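Local coordinates for genome polyprotein (Chicken sicinivirus JSY, PDB 6QWT) that contains, in the portion resolved here, the 3Dpol RNA-dependent RNA polymerase, which probably copies the viral RNA genome during replication, at residues A[213-216]-A[217-220]; A[414-417]-A[418-421]; A[350-353]-A[354-358]; A[279-283]-A[284-288]. All blocks are in the same frame, centred on the assembly; numbering follows the deposited sequence.

Interaction 1. Residues A[213-216]-A[217-220]; sequences DYHW and TPFY
Phe219 lies one helical turn beyond His215 and presents a ring face to it: His215 CB stands 3.9 Å from the centroid of the Phe219 ring, only 16° off the ring normal, a CH-pi contact. With the Phe219 CG anti to its own carbonyl carbon (chi1 -73°), the ring is turned back along the helix over the preceding turn. The imidazole of His215 is nearly parallel to that ring, yet the centroids are 5.7 Å apart and the two planes are slid past each other with little overlap. Trp216 meets the same Phe219 ring obliquely, its CE3 lying 3.8 Å from CD1 of Phe219 with the planes inclined at 48°. Under the side chains, Phe219 N donates to His215 O at 2.9 Å, and Tyr220 N to Trp216 O at 3.1 Å. The amide of Thr217 and the nitrogen of Pro218, which carries no hydrogen, make no bond to the turn before, and the helix kinks there. A water bridges Asp213 O and Thr217 OG1, and OG1 is also hydrogen-bonded to Ile396 N. His215, Trp216 and Phe219 form an aromatic cluster on helix 212-222, through which Trp216, by stacking, and Phe219 pack the helix on Phe386 of strand 384-388.

Interaction 2. Residues A[414-417]-A[418-421]; sequences GGPF and QDVI
Phe417 O is shared by two amides of the following turn. Ile421 N donates to it at 3.2 Å, with an N-H...O angle of 159° and the donor in the carbonyl plane, which is the regular i to i+4 bond of an alpha-helix. Val420 N also reaches this oxygen, at 2.9 Å, but the angle of 124° marks that bond as weak. One residue earlier, Pro416 O accepts from Asp419 N at 2.9 Å, an i to i+3 bond at the start of the helix whose donor stands well above the carbonyl plane. These three bonds account for the backbone amides of Asp419, Val420 and Ile421, while Pro416 has no N-H to satisfy.

The side chains add apolar contacts. CD1 of Ile421 lies over one face of the Phe417 ring, its closest approach being 3.4 Å to CE2. From a different direction, CB of Val420 comes to 3.8 Å from CD1 of Phe417. The ring is carried to both by a first torsion that sets CG opposite the backbone nitrogen (chi1 -177°), and Phe452 also meets the ring edge-to-face. On the Pro416 side, the carboxylate of Asp419 approaches the pyrrolidine obliquely, without a polar bond between the two side chains.

Gln418 directs its amide elsewhere: NE2 donates to Ile455 O and is also bonded to Thr422 OG1, and OE1 too is hydrogen-bonded elsewhere in the structure. The chemistry is thus divided, with main-chain oxygens gathering the amides of the first turn of helix 417-428, and the ring of Phe417 joining that turn to the segment around Phe452 through apolar and edge-to-face aromatic contacts.

Interaction 3. Residues A[350-353]-A[354-358]; sequences ADFY and HSQTN
Tyr353 and Thr357 meet at the C-terminal end of helix 346-356, where Thr357 is the first residue to leave helical backbone angles. Their side chains are inclined to each other, and Thr357 OG1 lies 3.6 Å from both CB and ring atom CD2 of Tyr353. The far end of the phenol goes elsewhere, its OH bonding to Tyr234 of strand 230-235 in the antiparallel sheet.

The second pairing has a different geometry. The Phe352 and Gln356 side chains cross at about a right angle, with CB of Gln356 over one face of the ring, 4.3 Å from its centroid, and CG reaching CE1 of Phe352 at 3.6 Å. Phe352 CG is anti to the backbone nitrogen (chi1 166°), which swings the ring down the helix toward Gln356. Further out, Phe352 touches Ala315 of helix 298-316.

Ala350 O sits over one face of the His354 imidazole, displaced toward its rim. The same oxygen accepts His354 N at 3.1 Å. The Asp351 carboxylate approaches obliquely, its plane 56° from that of the ring, with OD2 still 4.2 Å from His354 ND1.

Phe352 O receives the hydroxyl of Ser355 in addition to weak amide bonds. Thr357 OG1 is hydrogen-bonded to Tyr359 N as well. Tyr353 O is gripped twice by one residue: Thr357 N at 2.9 Å and Thr357 OG1 at 2.8 Å arrive from opposite faces of the carbonyl plane.

Interaction 4. Residues A[279-283]-A[284-288]; sequences KHVFG and DQWYI
A beta hairpin with a two-residue loop, strands 277-282 and 285-290 joined by a type II' turn from Phe282 to Gln285, brings Val281 against Trp286 and His280 against Tyr287. Gly283 takes the first corner of the turn with positive phi (69°). Phe282 and Gln285 form the hydrogen-bonded pair beside it, with Phe282 N donating to Gln285 O at 2.8 Å and Gln285 N returning a bond to Phe282 O at 3.0 Å. His280 and Tyr287 form the next such pair.

On their face of the sheet, CB of His280 sits over the phenol ring of Tyr287, 3.7 Å from its centroid. The two rings are almost parallel, 7° apart, but slid so far that they barely overlap. Phe282 CB approaches the edge of the same phenol at CE1. The imidazole ND1 bonds to Glu176, and the neighbouring strand 152-157 continues the sheet beside strand 277-282.

Across the non-hydrogen-bonded pair, Val281 and Trp286 lie side by side on the other face. The indole NE1 bonds weakly to Asp284 OD1, 3.4 Å away in the ring plane, while Val281 CG2 stands 3.4 Å from the centroid of the six-membered ring, directly above it.

In the fold
From the N terminus, interaction 1 comes first, within helix 212-222; interaction 4 then turns the chain back at the hairpin 277-282/285-290, interaction 3 ends helix 346-356, and interaction 2 starts helix 417-428. Each joins adjoining residues, so none encloses a long loop, and they follow in series without nesting or crossing. None touches another: the nearest atoms of interactions 1 and 2 are about 13 Å apart, and those of 3 and 4 about 14 Å. Interactions 1 and 4 lie on opposite sides of the chain's centre, as do 2 and 3. In chain order, they belong to a helix against strand 384-388, the hairpin in the mixed sheet, a helix beside the antiparallel sheet and a helix near Phe452.

Interaction 1. Residues A[213-216]-A[217-220]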
loop_
_atom_site.group_PDB
_atom_site.type_symbol
_atom_site.label_atom_id
_atom_site.label_comp_id
_atom_site.label_asym_id
_atom_site.label_seq_id
_atom_site.Cartn_x
_atom_site.Cartn_y
_atom_site.Cartn_z
ATOM N N ASP A 213 2.590 -8.244 -13.800
ATOM C CA ASP A 213 2.871 -8.994 -15.021
ATOM C C ASP A 213 1.881 -10.134 -15.212
ATOM O O ASP A 213 1.449 -10.411 -16.337
ATOM C CB ASP A 213 4.299 -9.544 -14.988
ATOM C CG ASP A 213 5.332 -8.526 -15.428
ATOM O OD1 ASP A 213 6.537 -8.844 -15.355
ATOM O OD2 ASP A 213 4.946 -7.413 -15.845
ATOM N N TYR A 214 1.511 -10.811 -14.125
ATOM C CA TYR A 214 0.626 -11.966 -14.216
ATOM C C TYR A 214 -0.843 -11.588 -14.057
ATOM O O TYR A 214 -1.689 -12.038 -14.836
ATOM C CB TYR A 214 1.012 -13.011 -13.161
ATOM C CG TYR A 214 0.094 -14.217 -13.147
ATOM C CD1 TYR A 214 -0.992 -14.279 -12.283
ATOM C CD2 TYR A 214 0.311 -15.288 -14.005
ATOM C CE1 TYR A 214 -1.836 -15.372 -12.272
ATOM C CE2 TYR A 214 -0.530 -16.389 -14.000
ATOM C CZ TYR A 214 -1.602 -16.424 -13.132
ATOM O OH TYR A 214 -2.445 -17.512 -13.116
ATOM N N HIS A 215 -1.161 -10.768 -13.058
ATOM C CA HIS A 215 -2.551 -10.580 -12.665
ATOM C C HIS A 215 -3.283 -9.537 -13.496
ATOM O O HIS A 215 -4.512 -9.459 -13.405
ATOM C CB HIS A 215 -2.626 -10.218 -11.181
ATOM C CG HIS A 215 -2.388 -11.386 -10.278
ATOM N ND1 HIS A 215 -1.207 -11.568 -9.588
ATOM C CD2 HIS A 215 -3.167 -12.451 -9.977
ATOM C CE1 HIS A 215 -1.276 -12.687 -8.891
ATOM N NE2 HIS A 215 -2.454 -13.244 -9.110
ATOM N N TRP A 216 -2.577 -8.754 -14.310
ATOM C CA TRP A 216 -3.271 -7.792 -15.158
ATOM C C TRP A 216 -4.222 -8.472 -16.136
ATOM O O TRP A 216 -5.201 -7.850 -16.556
ATOM C CB TRP A 216 -2.257 -6.921 -15.903
ATOM C CG TRP A 216 -2.341 -5.467 -15.539
ATOM C CD1 TRP A 216 -2.498 -4.420 -16.396
ATOM C CD2 TRP A 216 -2.280 -4.898 -14.219
ATOM N NE1 TRP A 216 -2.537 -3.236 -15.699
ATOM C CE2 TRP A 216 -2.406 -3.503 -14.361
ATOM C CE3 TRP A 216 -2.131 -5.435 -12.935
ATOM C CZ2 TRP A 216 -2.388 -2.635 -13.268
ATOM C CZ3 TRP A 216 -2.113 -4.572 -11.850
ATOM C CH2 TRP A 216 -2.241 -3.187 -12.026
ATOM N N THR A 217 -3.973 -9.746 -16.487
ATOM C CA THR A 217 -4.896 -10.448 -17.382
ATOM C C THR A 217 -6.198 -10.813 -16.674
ATOM O O THR A 217 -7.275 -10.431 -17.165
ATOM C CB THR A 217 -4.201 -11.661 -18.010
ATOM O OG1 THR A 217 -3.165 -11.223 -18.901
ATOM C CG2 THR A 217 -5.200 -12.519 -18.784
ATOM N N PRO A 218 -6.192 -11.530 -15.540
ATOM C CA PRO A 218 -7.478 -11.795 -14.870
ATOM C C PRO A 218 -8.135 -10.543 -14.305
ATOM O O PRO A 218 -9.370 -10.485 -14.254
ATOM C CB PRO A 218 -7.105 -12.798 -13.766
ATOM C CG PRO A 218 -5.668 -12.558 -13.511
ATOM C CD PRO A 218 -5.079 -12.209 -14.845
ATOM N N PHE A 219 -7.357 -9.543 -13.874
ATOM C CA PHE A 219 -7.944 -8.266 -13.472
ATOM C C PHE A 219 -8.748 -7.658 -14.618
ATOM O O PHE A 219 -9.887 -7.213 -14.433
ATOM C CB PHE A 219 -6.850 -7.288 -13.027
ATOM C CG PHE A 219 -6.236 -7.604 -11.687
ATOM C CD1 PHE A 219 -5.219 -6.809 -11.177
ATOM C CD2 PHE A 219 -6.668 -8.691 -10.939
ATOM C CE1 PHE A 219 -4.646 -7.088 -9.945
ATOM C CE2 PHE A 219 -6.095 -8.977 -9.707
ATOM C CZ PHE A 219 -5.084 -8.174 -9.210
ATOM N N TYR A 220 -8.154 -7.633 -15.814
ATOM C CA TYR A 220 -8.805 -7.066 -16.991
ATOM C C TYR A 220 -10.098 -7.804 -17.323
ATOM O O TYR A 220 -11.156 -7.187 -17.499
ATOM C CB TYR A 220 -7.827 -7.118 -18.167
ATOM C CG TYR A 220 -8.333 -6.588 -19.485
ATOM C CD1 TYR A 220 -8.201 -5.246 -19.810
ATOM C CD2 TYR A 220 -8.899 -7.438 -20.428
ATOM C CE1 TYR A 220 -8.643 -4.757 -21.025
ATOM C CE2 TYR A 220 -9.344 -6.960 -21.645
ATOM C CZ TYR A 220 -9.213 -5.618 -21.937
ATOM O OH TYR A 220 -9.652 -5.131 -23.147
HETATM O O HOH W 1 -1.045 -9.781 -17.219
#

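Interaction 2. Residues A[414-417]-A[418-421]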
loop_
_atom_site.group_PDB
_atom_site.type_symbol
_atom_site.label_atom_id
_atom_site.label_comp_id
_atom_site.label_asym_id
_atom_site.label_seq_id
_atom_site.Cartn_x
_atom_site.Cartn_y
_atom_site.Cartn_z
ATOM N N GLY A 414 22.512 4.805 -4.070
ATOM C CA GLY A 414 23.902 4.529 -3.764
ATOM C C GLY A 414 24.375 3.128 -4.090
ATOM O O GLY A 414 25.572 2.851 -3.933
ATOM N N GLY A 415 23.495 2.231 -4.525
ATOM C CA GLY A 415 23.911 0.902 -4.900
ATOM C C GLY A 415 24.555 0.901 -6.270
ATOM O O GLY A 415 24.804 1.957 -6.863
ATOM N N PRO A 416 24.855 -0.284 -6.799
ATOM C CA PRO A 416 25.310 -0.368 -8.196
ATOM C C PRO A 416 24.218 0.131 -9.129
ATOM O O PRO A 416 23.092 -0.374 -9.121
ATOM C CB PRO A 416 25.592 -1.863 -8.390
ATOM C CG PRO A 416 25.756 -2.411 -7.002
ATOM C CD PRO A 416 24.840 -1.600 -6.139
ATOM N N PHE A 417 24.555 1.144 -9.932
ATOM C CA PHE A 417 23.541 1.799 -10.752
ATOM C C PHE A 417 22.910 0.836 -11.749
ATOM O O PHE A 417 21.753 1.026 -12.143
ATOM C CB PHE A 417 24.145 3.002 -11.477
ATOM C CG PHE A 417 23.151 3.778 -12.293
ATOM C CD1 PHE A 417 21.935 4.158 -11.749
ATOM C CD2 PHE A 417 23.431 4.127 -13.604
ATOM C CE1 PHE A 417 21.014 4.871 -12.499
ATOM C CE2 PHE A 417 22.516 4.845 -14.355
ATOM C CZ PHE A 417 21.305 5.216 -13.801
ATOM N N GLN A 418 23.643 -0.203 -12.159
ATOM C CA GLN A 418 23.079 -1.183 -13.084
ATOM C C GLN A 418 21.856 -1.868 -12.492
ATOM O O GLN A 418 20.943 -2.252 -13.231
ATOM C CB GLN A 418 24.145 -2.212 -13.470
ATOM C CG GLN A 418 23.653 -3.341 -14.368
ATOM C CD GLN A 418 23.082 -2.840 -15.683
ATOM O OE1 GLN A 418 23.735 -2.095 -16.414
ATOM N NE2 GLN A 418 21.855 -3.250 -15.990
ATOM N N ASP A 419 21.806 -2.011 -11.164
ATOM C CA ASP A 419 20.621 -2.576 -10.529
ATOM C C ASP A 419 19.403 -1.678 -10.709
ATOM O O ASP A 419 18.277 -2.179 -10.820
ATOM C CB ASP A 419 20.882 -2.822 -9.043
ATOM C CG ASP A 419 21.936 -3.888 -8.805
ATOM O OD1 ASP A 419 22.164 -4.252 -7.630
ATOM O OD2 ASP A 419 22.540 -4.359 -9.793
ATOM N N VAL A 420 19.603 -0.358 -10.743
ATOM C CA VAL A 420 18.495 0.556 -11.002
ATOM C C VAL A 420 17.998 0.396 -12.436
ATOM O O VAL A 420 16.786 0.358 -12.689
ATOM C CB VAL A 420 18.923 2.005 -10.707
ATOM C CG1 VAL A 420 17.842 2.989 -11.151
ATOM C CG2 VAL A 420 19.234 2.173 -9.227
ATOM N N ILE A 421 18.924 0.292 -13.392
ATOM C CA ILE A 421 18.546 0.130 -14.794
ATOM C C ILE A 421 17.819 -1.191 -15.007
ATOM O O ILE A 421 16.804 -1.251 -15.712
ATOM C CB ILE A 421 19.791 0.238 -15.692
ATOM C CG1 ILE A 421 20.170 1.700 -15.903
ATOM C CG2 ILE A 421 19.566 -0.448 -17.030
ATOM C CD1 ILE A 421 21.638 1.917 -15.844
#

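Interaction 3. Residues A[350-353]-A[354-358]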
loop_
_atom_site.group_PDB
_atom_site.type_symbol
_atom_site.label_atom_id
_atom_site.label_comp_id
_atom_site.label_asym_id
_atom_site.label_seq_id
_atom_site.Cartn_x
_atom_site.Cartn_y
_atom_site.Cartn_z
ATOM N N ALA A 350 -18.265 10.741 -4.640
ATOM C CA ALA A 350 -17.584 11.894 -4.060
ATOM C C ALA A 350 -18.537 12.747 -3.233
ATOM O O ALA A 350 -18.190 13.194 -2.134
ATOM C CB ALA A 350 -16.940 12.733 -5.166
ATOM N N ASP A 351 -19.751 12.979 -3.745
ATOM C CA ASP A 351 -20.707 13.822 -3.033
ATOM C C ASP A 351 -21.201 13.146 -1.759
ATOM O O ASP A 351 -21.391 13.810 -0.733
ATOM C CB ASP A 351 -21.879 14.180 -3.948
ATOM C CG ASP A 351 -21.463 15.058 -5.120
ATOM O OD1 ASP A 351 -22.011 14.876 -6.227
ATOM O OD2 ASP A 351 -20.584 15.929 -4.934
ATOM N N PHE A 352 -21.419 11.828 -1.799
ATOM C CA PHE A 352 -21.804 11.118 -0.583
ATOM C C PHE A 352 -20.700 11.183 0.465
ATOM O O PHE A 352 -20.973 11.379 1.655
ATOM C CB PHE A 352 -22.146 9.659 -0.888
ATOM C CG PHE A 352 -22.230 8.799 0.345
ATOM C CD1 PHE A 352 -23.402 8.740 1.082
ATOM C CD2 PHE A 352 -21.130 8.078 0.784
ATOM C CE1 PHE A 352 -23.481 7.966 2.224
ATOM C CE2 PHE A 352 -21.200 7.301 1.926
ATOM C CZ PHE A 352 -22.377 7.246 2.648
ATOM N N TYR A 353 -19.447 10.995 0.040
ATOM C CA TYR A 353 -18.325 11.053 0.970
ATOM C C TYR A 353 -18.239 12.416 1.648
ATOM O O TYR A 353 -17.945 12.502 2.846
ATOM C CB TYR A 353 -17.018 10.742 0.237
ATOM C CG TYR A 353 -16.688 9.268 0.128
ATOM C CD1 TYR A 353 -15.663 8.830 -0.703
ATOM C CD2 TYR A 353 -17.395 8.316 0.853
ATOM C CE1 TYR A 353 -15.348 7.485 -0.809
ATOM C CE2 TYR A 353 -17.090 6.967 0.752
ATOM C CZ TYR A 353 -16.064 6.557 -0.081
ATOM O OH TYR A 353 -15.746 5.220 -0.190
ATOM N N HIS A 354 -18.491 13.492 0.895
ATOM C CA HIS A 354 -18.394 14.833 1.464
ATOM C C HIS A 354 -19.437 15.064 2.547
ATOM O O HIS A 354 -19.179 15.793 3.511
ATOM C CB HIS A 354 -18.547 15.885 0.365
ATOM C CG HIS A 354 -17.437 15.882 -0.638
ATOM N ND1 HIS A 354 -17.633 16.205 -1.964
ATOM C CD2 HIS A 354 -16.119 15.599 -0.511
ATOM C CE1 HIS A 354 -16.484 16.118 -2.612
ATOM N NE2 HIS A 354 -15.550 15.752 -1.752
ATOM N N SER A 355 -20.614 14.452 2.415
ATOM C CA SER A 355 -21.711 14.733 3.330
ATOM C C SER A 355 -21.762 13.798 4.532
ATOM O O SER A 355 -22.398 14.143 5.534
ATOM C CB SER A 355 -23.046 14.669 2.580
ATOM O OG SER A 355 -23.408 13.328 2.305
ATOM N N GLN A 356 -21.115 12.632 4.465
ATOM C CA GLN A 356 -21.207 11.638 5.526
ATOM C C GLN A 356 -19.867 11.197 6.095
ATOM O O GLN A 356 -19.849 10.597 7.175
ATOM C CB GLN A 356 -21.951 10.386 5.032
ATOM C CG GLN A 356 -23.398 10.627 4.632
ATOM C CD GLN A 356 -24.268 11.019 5.809
ATOM O OE1 GLN A 356 -24.218 10.396 6.871
ATOM N NE2 GLN A 356 -25.070 12.063 5.629
ATOM N N THR A 357 -18.757 11.450 5.401
ATOM C CA THR A 357 -17.454 10.995 5.870
ATOM C C THR A 357 -16.436 12.126 5.818
ATOM O O THR A 357 -16.781 13.277 5.529
ATOM C CB THR A 357 -16.948 9.813 5.031
ATOM O OG1 THR A 357 -16.510 10.290 3.755
ATOM C CG2 THR A 357 -18.043 8.767 4.828
ATOM N N ASN A 358 -15.177 11.798 6.101
ATOM C CA ASN A 358 -14.057 12.709 5.924
ATOM C C ASN A 358 -13.249 12.398 4.670
ATOM O O ASN A 358 -12.223 13.043 4.431
ATOM C CB ASN A 358 -13.145 12.670 7.155
ATOM C CG ASN A 358 -13.814 13.229 8.399
ATOM O OD1 ASN A 358 -14.580 14.190 8.328
ATOM N ND2 ASN A 358 -13.528 12.625 9.548
#

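Interaction 4. Residues A[279-283]-A[284-288]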
loop_
_atom_site.group_PDB
_atom_site.type_symbol
_atom_site.label_atom_id
_atom_site.label_comp_id
_atom_site.label_asym_id
_atom_site.label_seq_id
_atom_site.Cartn_x
_atom_site.Cartn_y
_atom_site.Cartn_z
ATOM N N LYS A 279 -0.415 4.282 18.770
ATOM C CA LYS A 279 0.628 5.110 19.358
ATOM C C LYS A 279 1.745 5.329 18.347
ATOM O O LYS A 279 2.155 4.397 17.648
ATOM C CB LYS A 279 1.193 4.464 20.626
ATOM C CG LYS A 279 0.168 4.297 21.732
ATOM C CD LYS A 279 0.554 3.191 22.693
ATOM C CE LYS A 279 1.725 3.604 23.552
ATOM N NZ LYS A 279 2.102 2.554 24.537
ATOM N N HIS A 280 2.239 6.564 18.278
ATOM C CA HIS A 280 3.251 6.946 17.307
ATOM C C HIS A 280 4.372 7.717 17.989
ATOM O O HIS A 280 4.169 8.347 19.029
ATOM C CB HIS A 280 2.659 7.811 16.186
ATOM C CG HIS A 280 1.548 7.154 15.427
ATOM N ND1 HIS A 280 1.673 6.773 14.108
ATOM C CD2 HIS A 280 0.286 6.825 15.795
ATOM C CE1 HIS A 280 0.539 6.234 13.699
ATOM N NE2 HIS A 280 -0.318 6.250 14.704
ATOM N N VAL A 281 5.559 7.664 17.387
ATOM C CA VAL A 281 6.684 8.486 17.818
ATOM C C VAL A 281 7.353 9.070 16.578
ATOM O O VAL A 281 7.842 8.327 15.719
ATOM C CB VAL A 281 7.695 7.709 18.684
ATOM C CG1 VAL A 281 8.192 6.435 17.992
ATOM C CG2 VAL A 281 8.848 8.615 19.088
ATOM N N PHE A 282 7.346 10.394 16.471
ATOM C CA PHE A 282 7.960 11.119 15.362
ATOM C C PHE A 282 9.077 11.972 15.950
ATOM O O PHE A 282 8.834 13.090 16.417
ATOM C CB PHE A 282 6.921 11.968 14.631
ATOM C CG PHE A 282 7.485 12.803 13.514
ATOM C CD1 PHE A 282 7.857 12.220 12.313
ATOM C CD2 PHE A 282 7.624 14.172 13.659
ATOM C CE1 PHE A 282 8.365 12.988 11.281
ATOM C CE2 PHE A 282 8.132 14.946 12.632
ATOM C CZ PHE A 282 8.503 14.353 11.442
ATOM N N GLY A 283 10.298 11.450 15.937
ATOM C CA GLY A 283 11.375 12.141 16.624
ATOM C C GLY A 283 11.119 12.056 18.120
ATOM O O GLY A 283 10.992 10.965 18.691
ATOM N N ASP A 284 11.033 13.214 18.776
ATOM C CA ASP A 284 10.666 13.298 20.184
ATOM C C ASP A 284 9.203 13.692 20.372
ATOM O O ASP A 284 8.807 14.102 21.471
ATOM C CB ASP A 284 11.586 14.282 20.917
ATOM C CG ASP A 284 11.466 14.189 22.435
ATOM O OD1 ASP A 284 11.550 13.068 22.980
ATOM O OD2 ASP A 284 11.280 15.243 23.079
ATOM N N GLN A 285 8.394 13.582 19.319
ATOM C CA GLN A 285 6.965 13.870 19.389
ATOM C C GLN A 285 6.218 12.556 19.595
ATOM O O GLN A 285 6.169 11.710 18.694
ATOM C CB GLN A 285 6.488 14.586 18.128
ATOM C CG GLN A 285 7.206 15.893 17.847
ATOM C CD GLN A 285 7.038 16.905 18.965
ATOM O OE1 GLN A 285 5.934 17.382 19.228
ATOM N NE2 GLN A 285 8.140 17.241 19.627
ATOM N N TRP A 286 5.648 12.387 20.782
ATOM C CA TRP A 286 4.877 11.201 21.134
ATOM C C TRP A 286 3.396 11.551 21.124
ATOM O O TRP A 286 2.981 12.524 21.764
ATOM C CB TRP A 286 5.291 10.673 22.506
ATOM C CG TRP A 286 6.767 10.476 22.646
ATOM C CD1 TRP A 286 7.704 11.435 22.907
ATOM C CD2 TRP A 286 7.482 9.239 22.527
ATOM N NE1 TRP A 286 8.957 10.872 22.961
ATOM C CE2 TRP A 286 8.848 9.526 22.731
ATOM C CE3 TRP A 286 7.101 7.919 22.269
ATOM C CZ2 TRP A 286 9.832 8.539 22.685
ATOM C CZ3 TRP A 286 8.082 6.940 22.226
ATOM C CH2 TRP A 286 9.431 7.256 22.432
ATOM N N TYR A 287 2.604 10.763 20.400
ATOM C CA TYR A 287 1.189 11.072 20.247
ATOM C C TYR A 287 0.427 9.799 19.903
ATOM O O TYR A 287 1.009 8.781 19.519
ATOM C CB TYR A 287 0.963 12.147 19.176
ATOM C CG TYR A 287 1.483 11.767 17.809
ATOM C CD1 TYR A 287 2.819 11.954 17.474
ATOM C CD2 TYR A 287 0.638 11.217 16.853
ATOM C CE1 TYR A 287 3.300 11.603 16.225
ATOM C CE2 TYR A 287 1.110 10.862 15.600
ATOM C CZ TYR A 287 2.439 11.059 15.292
ATOM O OH TYR A 287 2.911 10.708 14.048
ATOM N N ILE A 288 -0.890 9.877 20.064
ATOM C CA ILE A 288 -1.807 8.797 19.729
ATOM C C ILE A 288 -2.739 9.305 18.639
ATOM O O ILE A 288 -3.240 10.432 18.724
ATOM C CB ILE A 288 -2.600 8.321 20.962
ATOM C CG1 ILE A 288 -1.769 7.331 21.782
ATOM C CG2 ILE A 288 -3.934 7.699 20.553
ATOM C CD1 ILE A 288 -2.324 7.066 23.168
#